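Local coordinates for protein alanine racemase (Corynebacterium glutamicum, PDB 2DY3) that binds pyridoxal-5'-phosphate and belongs to the alanine racemase family, with a TIM-barrel N-terminal domain and a C-terminal domain rich in strands, at residues 93-98 with 116-121. Sequence-based numbering, arbitrary orientation.
Sequences DRNIDL and HIRVSI
L98 and V119 face each other as a parallel beta bridge, their CA atoms 4.8 Å apart. L98 gives and takes a backbone bond to the residues flanking V119. Its N donates to O of R118 at 3.2 Å, and its O accepts from N of S120 at 3.0 Å. Two residues before L98, at I96, the chains have moved apart, and a water donates to O of I96 and to O of R118.

The side-chain contact is a salt bridge between D97 and R118. NE of R118 meets OD2 of D97 at 2.8 Å, on the syn side of the carboxylate. NH2 of R118 lies 2.8 Å from OD1 of D97, but that hydrogen bond is weak, with an angle of only 117° at the hydrogen. The uneven grip fits the planes of the two groups, turned 53° from each other. R118 bends at chi3 (60°), which turns its guanidinium toward the D97 carboxylate instead of letting it run straight out. NH2 of R118 also forms a salt bridge with E76, so the arginine probably balances two acids on this side of the sheet.

The two strands belong to the beta-alpha-beta unit of strand 97-100, helix 103-110 and strand 117-122. They are neighbours in the parallel sheet of the TIM-barrel domain.

L98 and V119 point to the other face of the sheet from D97 and R118. There L98 packs on L62, F88 and I92, while V119 touches I150 and V152 of the next strand. CB of V119 comes within 3.4 Å of O of L98. At the start of the segment, N95 is the C-prime residue of a Schellman motif ending helix 88-92; its OD1 lies 4.1 Å from CD of R118.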
ATOM      1  N   ASP B  93     -16.338  17.075  19.022  1.00 20.30           N
ATOM      2  CA  ASP B  93     -17.617  17.559  18.513  1.00 23.91           C
ATOM      3  C   ASP B  93     -18.434  16.449  17.852  1.00 25.27           C
ATOM      4  O   ASP B  93     -19.662  16.545  17.755  1.00 24.32           O
ATOM      5  CB  ASP B  93     -17.410  18.680  17.487  1.00 25.39           C
ATOM      6  CG  ASP B  93     -16.774  19.920  18.082  1.00 27.30           C
ATOM      7  OD1 ASP B  93     -16.960  20.169  19.290  1.00 27.70           O
ATOM      8  OD2 ASP B  93     -16.103  20.658  17.329  1.00 29.28           O
ATOM      9  N   ARG B  94     -17.747  15.408  17.390  1.00 25.72           N
ATOM     10  CA  ARG B  94     -18.400  14.285  16.725  1.00 25.71           C
ATOM     11  C   ARG B  94     -18.594  13.092  17.669  1.00 25.26           C
ATOM     12  O   ARG B  94     -18.775  11.954  17.226  1.00 24.29           O
ATOM     13  CB  ARG B  94     -17.577  13.866  15.502  1.00 28.30           C
ATOM     14  CG  ARG B  94     -17.412  14.977  14.471  1.00 30.70           C
ATOM     15  CD  ARG B  94     -18.218  14.691  13.220  1.00 32.80           C
ATOM     16  NE  ARG B  94     -17.437  13.958  12.236  1.00 36.26           N
ATOM     17  CZ  ARG B  94     -17.954  13.257  11.233  1.00 36.17           C
ATOM     18  NH1 ARG B  94     -19.268  13.177  11.070  1.00 36.15           N
ATOM     19  NH2 ARG B  94     -17.147  12.653  10.377  1.00 38.09           N
ATOM     20  N   ASN B  95     -18.558  13.363  18.968  1.00 22.57           N
ATOM     21  CA  ASN B  95     -18.736  12.327  19.982  1.00 22.87           C
ATOM     22  C   ASN B  95     -17.733  11.189  19.833  1.00 21.14           C
ATOM     23  O   ASN B  95     -18.081  10.014  19.929  1.00 22.34           O
ATOM     24  CB  ASN B  95     -20.169  11.779  19.940  1.00 23.48           C
ATOM     25  CG  ASN B  95     -20.439  10.763  21.041  1.00 27.82           C
ATOM     26  OD1 ASN B  95     -20.063  10.967  22.201  1.00 28.51           O
ATOM     27  ND2 ASN B  95     -21.101   9.667  20.684  1.00 28.86           N
ATOM     28  N   ILE B  96     -16.481  11.550  19.593  1.00 19.50           N
ATOM     29  CA  ILE B  96     -15.418  10.564  19.464  1.00 18.03           C
ATOM     30  C   ILE B  96     -14.608  10.570  20.759  1.00 17.00           C
ATOM     31  O   ILE B  96     -14.155  11.621  21.209  1.00 14.12           O
ATOM     32  CB  ILE B  96     -14.478  10.902  18.277  1.00 18.85           C
ATOM     33  CG1 ILE B  96     -15.237  10.738  16.959  1.00 16.68           C
ATOM     34  CG2 ILE B  96     -13.244   9.997  18.311  1.00 16.67           C
ATOM     35  CD1 ILE B  96     -14.505  11.280  15.746  1.00 18.22           C
ATOM     36  N   ASP B  97     -14.460   9.402  21.377  1.00 16.54           N
ATOM     37  CA  ASP B  97     -13.681   9.302  22.603  1.00 15.43           C
ATOM     38  C   ASP B  97     -12.202   9.415  22.245  1.00 14.36           C
ATOM     39  O   ASP B  97     -11.753   8.853  21.248  1.00 13.32           O
ATOM     40  CB  ASP B  97     -13.924   7.960  23.304  1.00 17.36           C
ATOM     41  CG  ASP B  97     -15.333   7.823  23.852  1.00 17.32           C
ATOM     42  OD1 ASP B  97     -15.538   6.951  24.713  1.00 18.06           O
ATOM     43  OD2 ASP B  97     -16.233   8.576  23.426  1.00 18.22           O
ATOM     44  N   LEU B  98     -11.448  10.145  23.061  1.00 14.01           N
ATOM     45  CA  LEU B  98     -10.024  10.320  22.825  1.00 13.04           C
ATOM     46  C   LEU B  98      -9.227   9.687  23.946  1.00 13.23           C
ATOM     47  O   LEU B  98      -9.567   9.834  25.122  1.00 14.39           O
ATOM     48  CB  LEU B  98      -9.668  11.808  22.752  1.00 11.13           C
ATOM     49  CG  LEU B  98     -10.239  12.629  21.601  1.00 13.33           C
ATOM     50  CD1 LEU B  98      -9.855  14.090  21.782  1.00 11.56           C
ATOM     51  CD2 LEU B  98      -9.718  12.083  20.274  1.00  9.82           C
ATOM     52  N   HIS B 116     -18.982  18.190  27.364  1.00 35.38           N
ATOM     53  CA  HIS B 116     -18.655  16.911  27.995  1.00 34.55           C
ATOM     54  C   HIS B 116     -17.721  16.066  27.130  1.00 31.78           C
ATOM     55  O   HIS B 116     -18.139  15.482  26.134  1.00 32.18           O
ATOM     56  CB  HIS B 116     -19.952  16.154  28.284  1.00 38.32           C
ATOM     57  CG  HIS B 116     -19.747  14.756  28.768  1.00 42.76           C
ATOM     58  ND1 HIS B 116     -19.345  13.734  27.938  1.00 45.70           N
ATOM     59  CD2 HIS B 116     -19.904  14.205  29.995  1.00 44.28           C
ATOM     60  CE1 HIS B 116     -19.265  12.613  28.631  1.00 45.51           C
ATOM     61  NE2 HIS B 116     -19.599  12.871  29.883  1.00 44.97           N
ATOM     62  N   ILE B 117     -16.457  15.994  27.534  1.00 26.80           N
ATOM     63  CA  ILE B 117     -15.440  15.260  26.788  1.00 23.66           C
ATOM     64  C   ILE B 117     -15.167  13.847  27.314  1.00 21.46           C
ATOM     65  O   ILE B 117     -14.697  13.677  28.437  1.00 18.70           O
ATOM     66  CB  ILE B 117     -14.111  16.056  26.787  1.00 23.36           C
ATOM     67  CG1 ILE B 117     -14.352  17.455  26.219  1.00 20.93           C
ATOM     68  CG2 ILE B 117     -13.057  15.324  25.971  1.00 22.35           C
ATOM     69  CD1 ILE B 117     -13.215  18.422  26.471  1.00 20.77           C
ATOM     70  N   ARG B 118     -15.465  12.840  26.493  1.00 19.20           N
ATOM     71  CA  ARG B 118     -15.231  11.447  26.870  1.00 18.20           C
ATOM     72  C   ARG B 118     -13.787  11.062  26.547  1.00 17.34           C
ATOM     73  O   ARG B 118     -13.333  11.203  25.407  1.00 16.98           O
ATOM     74  CB  ARG B 118     -16.191  10.509  26.118  1.00 17.29           C
ATOM     75  CG  ARG B 118     -17.605  10.421  26.721  1.00 18.88           C
ATOM     76  CD  ARG B 118     -18.591   9.729  25.780  1.00 15.58           C
ATOM     77  NE  ARG B 118     -18.200   8.354  25.466  1.00 18.69           N
ATOM     78  CZ  ARG B 118     -18.382   7.313  26.274  1.00 18.69           C
ATOM     79  NH1 ARG B 118     -18.962   7.477  27.458  1.00 22.27           N
ATOM     80  NH2 ARG B 118     -17.971   6.109  25.903  1.00 19.55           N
ATOM     81  N   VAL B 119     -13.068  10.585  27.555  1.00 14.83           N
ATOM     82  CA  VAL B 119     -11.687  10.173  27.367  1.00 16.83           C
ATOM     83  C   VAL B 119     -11.426   8.801  27.983  1.00 16.89           C
ATOM     84  O   VAL B 119     -12.147   8.348  28.877  1.00 17.59           O
ATOM     85  CB  VAL B 119     -10.689  11.182  28.008  1.00 17.27           C
ATOM     86  CG1 VAL B 119     -10.873  12.563  27.420  1.00 18.84           C
ATOM     87  CG2 VAL B 119     -10.876  11.212  29.513  1.00 19.67           C
ATOM     88  N   SER B 120     -10.392   8.138  27.482  1.00 15.16           N
ATOM     89  CA  SER B 120      -9.992   6.840  28.001  1.00 15.66           C
ATOM     90  C   SER B 120      -8.492   6.962  28.211  1.00 16.01           C
ATOM     91  O   SER B 120      -7.765   7.355  27.300  1.00 18.25           O
ATOM     92  CB  SER B 120     -10.314   5.734  26.996  1.00 16.04           C
ATOM     93  OG  SER B 120      -9.881   4.478  27.490  1.00 28.51           O
ATOM     94  N   ILE B 121      -8.023   6.652  29.411  1.00 15.36           N
ATOM     95  CA  ILE B 121      -6.601   6.778  29.688  1.00 16.55           C
ATOM     96  C   ILE B 121      -5.798   5.597  29.167  1.00 16.49           C
ATOM     97  O   ILE B 121      -6.016   4.461  29.583  1.00 14.52           O
ATOM     98  CB  ILE B 121      -6.319   6.912  31.203  1.00 17.87           C
ATOM     99  CG1 ILE B 121      -7.225   7.979  31.825  1.00 15.42           C
ATOM    100  CG2 ILE B 121      -4.873   7.317  31.414  1.00 20.51           C
ATOM    101  CD1 ILE B 121      -7.109   8.059  33.339  1.00 17.23           C
TER
HETATM  102  O   HOH W   1     -13.707  12.954  23.269  1.00 24.23           O